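Local coordinates for HNH nuclease domain-containing protein (PDB 5ZMO) that recognises sulfur in phosphorothioated DNA through its sulfur-binding domain, the piece described here, and as a whole is probably a type IV restriction endonuclease, at residues Y76-L81 with D85-E90; I37-A42 with R46-S51; T52-V57 with D69-V74. All coordinates share one frame; numbering follows the deposited sequence.

Contact 1 of 3, residues Y76-L81 with D85-E90; sequences YPFWAL and DLWCVE. With nucleotides of chain B.
L81 O accepts a hydrogen bond from L86 N at 3.2 Å (N-H...O 162°), so the chain turns off the end of helix 70-83 in a Schellman motif whose C-prime residue is D85, with its positive phi. Straight after the turn, W87 folds back against the helix. Its CB presses on L81 CB at 3.4 Å, the tightest apolar touch here. With CG anti to the backbone N (chi1 -161°), the W87 indole reaches along the helix to F78, and its edge meets the F78 ring face in a T-shaped pair, centroids 5.6 Å apart and planes at 73°. W87 NE1 comes within 2.9 Å of F78 O, while V89 CG2 sits 3.4 Å from that same oxygen. V89 CG1 touches the edge of the W79 ring. At the other end of the segment the helix faces DNA: Y76 OH accepts a hydrogen bond from N4 of deoxycytidine DC5 of chain B at 3.2 Å, which links the tyrosine to the cytosine base of the bound DNA. Around this contact, F78, W87 and V89 all pack on A116 of strand 115-117, L81 lies on L32 of helix 28-41, and L86 is covered by helix 9-14.

Contact 2 of 3, residues I37-A42 with R46-S51; sequences IGQAVA and RLQPWS. With PO4 (phosphate ion), chain D.
Q39 and Q48 meet where helix 28-41 ends and the chain, after a short loop, enters strand 47-49, an outermost strand of a three-stranded antiparallel sheet. This helix-loop-strand connection is pinched by two glutamine side chains and little else, burying 75 Å² in all. The CB atoms of Q39 and Q48 are directed at each other's segments, and the two side chains cross at about a right angle. Q39 is bent at chi2 (-64°), which brings its amide round to Q48, whereas Q48 runs extended beyond CG. The amide planes lie 19° apart, nearly coplanar. The atoms modelled as Q39 NE2 and Q48 NE2 approach to 3.0 Å; at least one of the two amides is probably turned over in the model, in which case this approach may be a hydrogen bond. A leucine in place of Q39 would have no polar end to offer, and would probably leave the buried amide of Q48 without this neighbour and freer to turn. The backbone of Q48 is bonded to A116 in the neighbouring strand, and P49 takes the N-cap position of helix 50-63. Just ahead of L47, R46 NH2 bonds L118 O, and L47 CG lies over one guanidinium face. R46 NE also makes a weak but straight hydrogen bond to O1 of a phosphate ion, probably from the crystallisation liquor, at 3.4 Å (N-H...O 166°), in the guanidinium plane.

Contact 3 of 3, residues T52-V57 with D69-V74; sequences TTRDAV and DGVDGV
V57 and V74 form the buried half of this meeting of helices 50-63 and 70-83. Their side chains cross obliquely, with V57 CG1 4.0 Å from V74 CG1, and the same V74 methyl also lies against V57 CB. CB of V74 is directed toward the other helix, and the residue gives up more area here than any other of the pair. Behind V57 stands W35 of helix 28-41, so this half is closed in by a third helix. On the solvent side the partners, R54 and V71, are only partly buried. They run side by side, pointing the same way: R54 CD is 3.9 Å from V71 CG1, and the aliphatic part of the arginine does all the touching. A bend at chi3 (73°) then swings the guanidinium back over its own helix, where R54 NE forms a salt bridge with D55 OD1 at 2.9 Å. NE reaches OD1 from above the carboxylate plane, 53° out of it. Its NH2 adds weak bonds to the same carboxylate, and NH1 a weak one to N110. The charge thus stays at the outer edge, with D55 exposed, and the methyl groups of V57 and V74 lie inside. On the partner helix, exposed D69 caps the N-terminus: its OD1 takes a hydrogen bond from D72 N at 3.0 Å and a weak one from V71 N, holding the first turn that carries V71. G70 N is bonded to E62, tying the last turn of the first helix to the first turn of the second. The axes of 52-57 and 70-74 approach to 9.1 Å, with N-to-C directions at 125°: a pair of successive helices, joined by a loop and packed at a steep angle, the second opened by a classic aspartate N-cap.

In the fold
W50 and F78 bind the three sites together. W50, which follows strand 47-49 in contact 2, stacks edge-to-face with F78 of contact 1, with F78 CG 3.8 Å from W50 CE3; the far end of the same indole reaches contact 3, with W50 CH2 4.1 Å from V71 O. Contacts 1 and 3 share helix 70-83 and meet where F78 CD1 lies 4.1 Å from T53 CG2. Contacts 2 and 3 share helix 50-63, and contacts 1 and 2 both reach the sheet centred on strand 115-117. Centres are about 13 to 14 Å apart. DNA is touched in contact 1, while the nearest atoms of contacts 3 and 2 lie about 5 and 9 Å from it.

Contact 1 of 3, residues Y76-L81 with D85-E90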
loop_
_atom_site.group_PDB
_atom_site.type_symbol
_atom_site.label_atom_id
_atom_site.label_comp_id
_atom_site.label_asym_id
_atom_site.label_seq_id
_atom_site.Cartn_x
_atom_site.Cartn_y
_atom_site.Cartn_z
ATOM N N TYR A 76 9.168 2.560 -2.583
ATOM C CA TYR A 76 8.688 3.948 -2.836
ATOM C C TYR A 76 7.383 4.272 -2.050
ATOM O O TYR A 76 7.409 5.166 -1.234
ATOM C CB TYR A 76 8.540 4.226 -4.292
ATOM C CG TYR A 76 9.896 4.367 -4.985
ATOM C CD1 TYR A 76 10.747 5.412 -4.664
ATOM C CD2 TYR A 76 10.284 3.466 -5.961
ATOM C CE1 TYR A 76 11.941 5.559 -5.308
ATOM C CE2 TYR A 76 11.537 3.525 -6.539
ATOM C CZ TYR A 76 12.349 4.593 -6.232
ATOM O OH TYR A 76 13.580 4.735 -6.847
ATOM N N PRO A 77 6.324 3.457 -2.198
ATOM C CA PRO A 77 5.048 3.728 -1.445
ATOM C C PRO A 77 5.173 3.387 0.038
ATOM O O PRO A 77 4.477 3.976 0.846
ATOM C CB PRO A 77 4.008 2.836 -2.141
ATOM C CG PRO A 77 4.842 1.740 -2.748
ATOM C CD PRO A 77 6.154 2.396 -3.206
ATOM N N PHE A 78 6.043 2.442 0.382
ATOM C CA PHE A 78 6.283 2.033 1.775
ATOM C C PHE A 78 6.662 3.211 2.628
ATOM O O PHE A 78 6.329 3.262 3.804
ATOM C CB PHE A 78 7.332 0.948 1.823
ATOM C CG PHE A 78 7.531 0.335 3.157
ATOM C CD1 PHE A 78 6.708 -0.707 3.572
ATOM C CD2 PHE A 78 8.524 0.794 4.003
ATOM C CE1 PHE A 78 6.925 -1.310 4.804
ATOM C CE2 PHE A 78 8.730 0.223 5.221
ATOM C CZ PHE A 78 7.900 -0.840 5.643
ATOM N N TRP A 79 7.360 4.154 2.017
ATOM C CA TRP A 79 7.663 5.446 2.651
ATOM C C TRP A 79 6.758 6.590 2.313
ATOM O O TRP A 79 6.299 7.310 3.209
ATOM C CB TRP A 79 9.099 5.835 2.226
ATOM C CG TRP A 79 9.637 7.078 2.966
ATOM C CD1 TRP A 79 9.877 8.304 2.397
ATOM C CD2 TRP A 79 10.113 7.154 4.295
ATOM N NE1 TRP A 79 10.357 9.163 3.342
ATOM C CE2 TRP A 79 10.575 8.488 4.494
ATOM C CE3 TRP A 79 10.178 6.264 5.349
ATOM C CZ2 TRP A 79 11.068 8.920 5.696
ATOM C CZ3 TRP A 79 10.690 6.708 6.564
ATOM C CH2 TRP A 79 11.124 8.017 6.709
ATOM N N ALA A 80 6.389 6.732 1.049
ATOM C CA ALA A 80 5.625 7.882 0.563
ATOM C C ALA A 80 4.223 7.963 1.091
ATOM O O ALA A 80 3.693 9.046 1.234
ATOM C CB ALA A 80 5.579 7.920 -0.930
ATOM N N LEU A 81 3.597 6.821 1.368
ATOM C CA LEU A 81 2.287 6.856 2.004
ATOM C C LEU A 81 2.222 7.558 3.404
ATOM O O LEU A 81 1.134 8.014 3.856
ATOM C CB LEU A 81 1.748 5.441 2.119
ATOM C CG LEU A 81 0.821 4.756 1.114
ATOM C CD1 LEU A 81 0.045 5.585 0.108
ATOM C CD2 LEU A 81 1.167 3.379 0.710
ATOM N N ASP A 85 -0.742 10.670 4.811
ATOM C CA ASP A 85 -1.502 10.477 6.062
ATOM C C ASP A 85 -2.213 9.143 6.046
ATOM O O ASP A 85 -3.281 9.037 6.645
ATOM C CB ASP A 85 -2.521 11.611 6.324
ATOM C CG ASP A 85 -1.858 12.983 6.403
ATOM O OD1 ASP A 85 -0.707 13.043 6.900
ATOM O OD2 ASP A 85 -2.467 13.982 5.953
ATOM N N LEU A 86 -1.620 8.151 5.385
ATOM C CA LEU A 86 -2.241 6.809 5.250
ATOM C C LEU A 86 -1.410 5.685 5.806
ATOM O O LEU A 86 -1.769 4.489 5.676
ATOM C CB LEU A 86 -2.522 6.585 3.765
ATOM C CG LEU A 86 -3.696 7.347 3.202
ATOM C CD1 LEU A 86 -3.670 7.396 1.673
ATOM C CD2 LEU A 86 -4.979 6.664 3.742
ATOM N N TRP A 87 -0.290 6.010 6.430
ATOM C CA TRP A 87 0.709 5.000 6.724
ATOM C C TRP A 87 1.624 5.386 7.870
ATOM O O TRP A 87 1.874 6.569 8.055
ATOM C CB TRP A 87 1.486 4.713 5.453
ATOM C CG TRP A 87 2.249 3.467 5.330
ATOM C CD1 TRP A 87 3.626 3.369 5.296
ATOM C CD2 TRP A 87 1.768 2.147 5.094
ATOM N NE1 TRP A 87 4.011 2.094 5.100
ATOM C CE2 TRP A 87 2.899 1.314 4.916
ATOM C CE3 TRP A 87 0.482 1.575 4.972
ATOM C CZ2 TRP A 87 2.804 -0.051 4.685
ATOM C CZ3 TRP A 87 0.386 0.233 4.691
ATOM C CH2 TRP A 87 1.552 -0.584 4.535
ATOM N N CYS A 88 2.098 4.379 8.596
ATOM C CA CYS A 88 3.004 4.586 9.757
ATOM C C CYS A 88 4.216 3.702 9.562
ATOM O O CYS A 88 4.065 2.525 9.287
ATOM C CB CYS A 88 2.339 4.099 11.051
ATOM S SG CYS A 88 0.769 4.904 11.334
ATOM N N VAL A 89 5.408 4.244 9.743
ATOM C CA VAL A 89 6.638 3.472 9.697
ATOM C C VAL A 89 7.316 3.619 11.074
ATOM O O VAL A 89 7.651 4.693 11.466
ATOM C CB VAL A 89 7.581 3.958 8.557
ATOM C CG1 VAL A 89 8.891 3.213 8.607
ATOM C CG2 VAL A 89 6.977 3.757 7.148
ATOM N N GLU A 90 7.454 2.545 11.811
ATOM C CA GLU A 90 8.147 2.559 13.115
ATOM C C GLU A 90 9.664 2.689 12.869
ATOM O O GLU A 90 10.168 2.295 11.808
ATOM C CB GLU A 90 7.949 1.263 13.887
ATOM C CG GLU A 90 6.568 0.916 14.326
ATOM C CD GLU A 90 6.598 -0.179 15.420
ATOM O OE1 GLU A 90 5.879 -0.022 16.434
ATOM O OE2 GLU A 90 7.368 -1.179 15.301
ATOM P P DC B 5 8.954 4.557 -12.148
ATOM O OP1 DC B 5 7.992 4.298 -13.237
ATOM O OP2 DC B 5 9.743 3.531 -11.468
ATOM O "O5'" DC B 5 10.018 5.632 -12.658
ATOM C "C5'" DC B 5 9.569 6.772 -13.380
ATOM C "C4'" DC B 5 10.753 7.425 -14.050
ATOM O "O4'" DC B 5 11.622 8.073 -13.099
ATOM C "C3'" DC B 5 11.648 6.490 -14.863
ATOM O "O3'" DC B 5 12.050 7.259 -16.022
ATOM C "C2'" DC B 5 12.835 6.251 -13.934
ATOM C "C1'" DC B 5 12.964 7.566 -13.170
ATOM N N1 DC B 5 13.501 7.507 -11.789
ATOM C C2 DC B 5 14.508 8.373 -11.377
ATOM O O2 DC B 5 15.063 9.108 -12.219
ATOM N N3 DC B 5 14.930 8.335 -10.090
ATOM C C4 DC B 5 14.383 7.467 -9.235
ATOM N N4 DC B 5 14.813 7.480 -7.975
ATOM C C5 DC B 5 13.327 6.601 -9.622
ATOM C C6 DC B 5 12.934 6.636 -10.895
#

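Contact 2 of 3, residues I37-A42 with R46-S51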
loop_
_atom_site.group_PDB
_atom_site.type_symbol
_atom_site.label_atom_id
_atom_site.label_comp_id
_atom_site.label_asym_id
_atom_site.label_seq_id
_atom_site.Cartn_x
_atom_site.Cartn_y
_atom_site.Cartn_z
ATOM N N ILE A 37 -5.443 -3.080 2.637
ATOM C CA ILE A 37 -6.864 -3.236 2.942
ATOM C C ILE A 37 -7.167 -4.701 3.050
ATOM O O ILE A 37 -7.903 -5.159 3.961
ATOM C CB ILE A 37 -7.764 -2.500 1.930
ATOM C CG1 ILE A 37 -7.594 -0.988 2.070
ATOM C CG2 ILE A 37 -9.213 -2.923 2.142
ATOM C CD1 ILE A 37 -8.072 -0.200 0.849
ATOM N N GLY A 38 -6.684 -5.470 2.084
ATOM C CA GLY A 38 -6.824 -6.953 2.159
ATOM C C GLY A 38 -6.236 -7.566 3.423
ATOM O O GLY A 38 -6.864 -8.465 4.080
ATOM N N GLN A 39 -5.082 -7.050 3.827
ATOM C CA GLN A 39 -4.458 -7.509 5.101
ATOM C C GLN A 39 -5.373 -7.172 6.308
ATOM O O GLN A 39 -5.562 -8.035 7.221
ATOM C CB GLN A 39 -3.020 -6.919 5.288
ATOM C CG GLN A 39 -2.031 -7.413 4.237
ATOM C CD GLN A 39 -1.820 -8.900 4.346
ATOM O OE1 GLN A 39 -2.302 -9.695 3.501
ATOM N NE2 GLN A 39 -1.149 -9.305 5.414
ATOM N N ALA A 40 -5.966 -5.978 6.353
ATOM C CA ALA A 40 -6.809 -5.601 7.507
ATOM C C ALA A 40 -8.026 -6.534 7.562
ATOM O O ALA A 40 -8.415 -7.037 8.596
ATOM C CB ALA A 40 -7.229 -4.186 7.381
ATOM N N VAL A 41 -8.642 -6.731 6.419
ATOM C CA VAL A 41 -9.771 -7.623 6.283
ATOM C C VAL A 41 -9.440 -9.058 6.701
ATOM O O VAL A 41 -10.295 -9.720 7.313
ATOM C CB VAL A 41 -10.355 -7.487 4.831
ATOM C CG1 VAL A 41 -11.247 -8.674 4.429
ATOM C CG2 VAL A 41 -11.088 -6.143 4.755
ATOM N N ALA A 42 -8.244 -9.562 6.429
ATOM C CA ALA A 42 -7.849 -10.875 6.909
ATOM C C ALA A 42 -7.376 -10.838 8.395
ATOM O O ALA A 42 -6.944 -11.846 8.875
ATOM C CB ALA A 42 -6.768 -11.463 6.052
ATOM N N ARG A 46 -1.538 -5.241 12.186
ATOM C CA ARG A 46 -1.530 -3.906 11.529
ATOM C C ARG A 46 -0.145 -3.458 11.077
ATOM O O ARG A 46 0.001 -2.950 9.952
ATOM C CB ARG A 46 -2.089 -2.843 12.453
ATOM C CG ARG A 46 -2.020 -1.419 11.941
ATOM C CD ARG A 46 -2.776 -0.421 12.850
ATOM N NE ARG A 46 -2.014 -0.222 14.077
ATOM C CZ ARG A 46 -1.023 0.664 14.254
ATOM N NH1 ARG A 46 -0.425 0.720 15.453
ATOM N NH2 ARG A 46 -0.641 1.541 13.336
ATOM N N LEU A 47 0.837 -3.591 11.968
ATOM C CA LEU A 47 2.243 -3.293 11.650
ATOM C C LEU A 47 2.941 -4.575 11.266
ATOM O O LEU A 47 2.864 -5.612 11.968
ATOM C CB LEU A 47 2.920 -2.601 12.832
ATOM C CG LEU A 47 2.259 -1.264 13.212
ATOM C CD1 LEU A 47 3.003 -0.773 14.476
ATOM C CD2 LEU A 47 2.281 -0.225 12.108
ATOM N N GLN A 48 3.579 -4.552 10.094
ATOM C CA GLN A 48 4.259 -5.718 9.569
ATOM C C GLN A 48 5.628 -5.304 9.145
ATOM O O GLN A 48 5.778 -4.216 8.629
ATOM C CB GLN A 48 3.476 -6.281 8.383
ATOM C CG GLN A 48 2.082 -6.779 8.798
ATOM C CD GLN A 48 1.511 -7.827 7.862
ATOM O OE1 GLN A 48 1.951 -8.983 7.871
ATOM N NE2 GLN A 48 0.483 -7.449 7.085
ATOM N N PRO A 49 6.623 -6.166 9.358
ATOM C CA PRO A 49 7.987 -5.761 8.942
ATOM C C PRO A 49 8.154 -5.437 7.418
ATOM O O PRO A 49 7.489 -6.024 6.559
ATOM C CB PRO A 49 8.842 -6.969 9.303
ATOM C CG PRO A 49 8.019 -7.853 10.244
ATOM C CD PRO A 49 6.591 -7.543 9.911
ATOM N N TRP A 50 9.060 -4.497 7.112
ATOM C CA TRP A 50 9.485 -4.315 5.727
ATOM C C TRP A 50 9.737 -5.617 4.957
ATOM O O TRP A 50 9.254 -5.768 3.819
ATOM C CB TRP A 50 10.716 -3.422 5.658
ATOM C CG TRP A 50 11.508 -3.512 4.458
ATOM C CD1 TRP A 50 12.778 -4.065 4.314
ATOM C CD2 TRP A 50 11.102 -3.130 3.123
ATOM N NE1 TRP A 50 13.174 -3.997 3.023
ATOM C CE2 TRP A 50 12.191 -3.395 2.270
ATOM C CE3 TRP A 50 9.963 -2.500 2.605
ATOM C CZ2 TRP A 50 12.154 -3.121 0.904
ATOM C CZ3 TRP A 50 9.903 -2.259 1.191
ATOM C CH2 TRP A 50 11.004 -2.570 0.376
ATOM N N SER A 51 10.507 -6.535 5.536
ATOM C CA SER A 51 10.849 -7.757 4.857
ATOM C C SER A 51 9.598 -8.583 4.478
ATOM O O SER A 51 9.454 -9.050 3.311
ATOM C CB SER A 51 11.863 -8.545 5.697
ATOM O OG SER A 51 11.267 -8.894 6.955
HETATM P P PO4 D . -4.743 -2.452 16.853
HETATM O O1 PO4 D . -3.276 -2.350 16.411
HETATM O O2 PO4 D . -4.825 -1.421 17.978
HETATM O O3 PO4 D . -5.299 -3.852 17.314
HETATM O O4 PO4 D . -5.609 -1.958 15.720
#

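Contact 3 of 3, residues T52-V57 with D69-V74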
loop_
_atom_site.group_PDB
_atom_site.type_symbol
_atom_site.label_atom_id
_atom_site.label_comp_id
_atom_site.label_asym_id
_atom_site.label_seq_id
_atom_site.Cartn_x
_atom_site.Cartn_y
_atom_site.Cartn_z
ATOM N N THR A 52 8.628 -8.678 5.392
ATOM C CA THR A 52 7.416 -9.430 5.089
ATOM C C THR A 52 6.603 -8.714 4.010
ATOM O O THR A 52 6.062 -9.342 3.126
ATOM C CB THR A 52 6.515 -9.472 6.321
ATOM O OG1 THR A 52 7.302 -9.974 7.390
ATOM C CG2 THR A 52 5.303 -10.338 6.059
ATOM N N THR A 53 6.609 -7.398 4.075
ATOM C CA THR A 53 5.739 -6.584 3.225
ATOM C C THR A 53 6.351 -6.633 1.815
ATOM O O THR A 53 5.633 -6.820 0.844
ATOM C CB THR A 53 5.643 -5.122 3.718
ATOM O OG1 THR A 53 5.076 -5.110 5.030
ATOM C CG2 THR A 53 4.798 -4.279 2.781
ATOM N N ARG A 54 7.654 -6.389 1.727
ATOM C CA ARG A 54 8.430 -6.503 0.483
ATOM C C ARG A 54 8.162 -7.825 -0.197
ATOM O O ARG A 54 7.799 -7.864 -1.375
ATOM C CB ARG A 54 9.890 -6.322 0.740
ATOM C CG ARG A 54 10.824 -6.658 -0.397
ATOM C CD ARG A 54 12.209 -6.856 0.182
ATOM N NE ARG A 54 12.254 -8.145 0.926
ATOM C CZ ARG A 54 13.213 -8.484 1.782
ATOM N NH1 ARG A 54 14.201 -7.642 2.090
ATOM N NH2 ARG A 54 13.124 -9.650 2.416
ATOM N N ASP A 55 8.249 -8.911 0.559
ATOM C CA ASP A 55 8.045 -10.232 -0.025
ATOM C C ASP A 55 6.637 -10.548 -0.477
ATOM O O ASP A 55 6.486 -11.196 -1.509
ATOM C CB ASP A 55 8.628 -11.342 0.853
ATOM C CG ASP A 55 10.194 -11.272 0.947
ATOM O OD1 ASP A 55 10.898 -10.568 0.165
ATOM O OD2 ASP A 55 10.774 -12.012 1.769
ATOM N N ALA A 56 5.624 -10.034 0.221
ATOM C CA ALA A 56 4.275 -10.155 -0.173
ATOM C C ALA A 56 3.912 -9.298 -1.377
ATOM O O ALA A 56 3.156 -9.713 -2.277
ATOM C CB ALA A 56 3.359 -9.802 0.993
ATOM N N VAL A 57 4.436 -8.077 -1.402
ATOM C CA VAL A 57 3.919 -7.096 -2.317
ATOM C C VAL A 57 4.721 -7.009 -3.609
ATOM O O VAL A 57 4.170 -6.695 -4.674
ATOM C CB VAL A 57 3.749 -5.705 -1.651
ATOM C CG1 VAL A 57 3.189 -4.693 -2.662
ATOM C CG2 VAL A 57 2.797 -5.793 -0.504
ATOM N N ASP A 69 10.995 -4.136 -11.426
ATOM C CA ASP A 69 11.602 -4.725 -10.217
ATOM C C ASP A 69 10.675 -4.359 -9.049
ATOM O O ASP A 69 10.680 -3.222 -8.558
ATOM C CB ASP A 69 12.970 -4.186 -10.090
ATOM C CG ASP A 69 13.686 -4.615 -8.813
ATOM O OD1 ASP A 69 13.036 -5.085 -7.800
ATOM O OD2 ASP A 69 14.940 -4.475 -8.784
ATOM N N GLY A 70 9.946 -5.361 -8.597
ATOM C CA GLY A 70 8.948 -5.208 -7.546
ATOM C C GLY A 70 9.501 -4.836 -6.192
ATOM O O GLY A 70 8.770 -4.172 -5.402
ATOM N N VAL A 71 10.764 -5.229 -5.899
ATOM C CA VAL A 71 11.360 -4.913 -4.617
ATOM C C VAL A 71 11.698 -3.419 -4.598
ATOM O O VAL A 71 11.324 -2.632 -3.698
ATOM C CB VAL A 71 12.637 -5.760 -4.406
ATOM C CG1 VAL A 71 13.366 -5.272 -3.209
ATOM C CG2 VAL A 71 12.260 -7.221 -4.234
ATOM N N ASP A 72 12.409 -3.060 -5.663
ATOM C CA ASP A 72 12.752 -1.676 -5.881
ATOM C C ASP A 72 11.491 -0.823 -5.908
ATOM O O ASP A 72 11.523 0.298 -5.453
ATOM C CB ASP A 72 13.533 -1.510 -7.195
ATOM C CG ASP A 72 14.000 -0.063 -7.418
ATOM O OD1 ASP A 72 14.731 0.447 -6.562
ATOM O OD2 ASP A 72 13.602 0.505 -8.450
ATOM N N GLY A 73 10.415 -1.333 -6.457
ATOM C CA GLY A 73 9.140 -0.734 -6.551
ATOM C C GLY A 73 8.469 -0.488 -5.220
ATOM O O GLY A 73 8.036 0.632 -4.939
ATOM N N VAL A 74 8.327 -1.545 -4.400
ATOM C CA VAL A 74 7.604 -1.451 -3.099
ATOM C C VAL A 74 8.180 -0.404 -2.109
ATOM O O VAL A 74 7.410 0.166 -1.285
ATOM C CB VAL A 74 7.530 -2.753 -2.233
ATOM C CG1 VAL A 74 6.333 -2.650 -1.295
ATOM C CG2 VAL A 74 7.324 -4.032 -2.991
#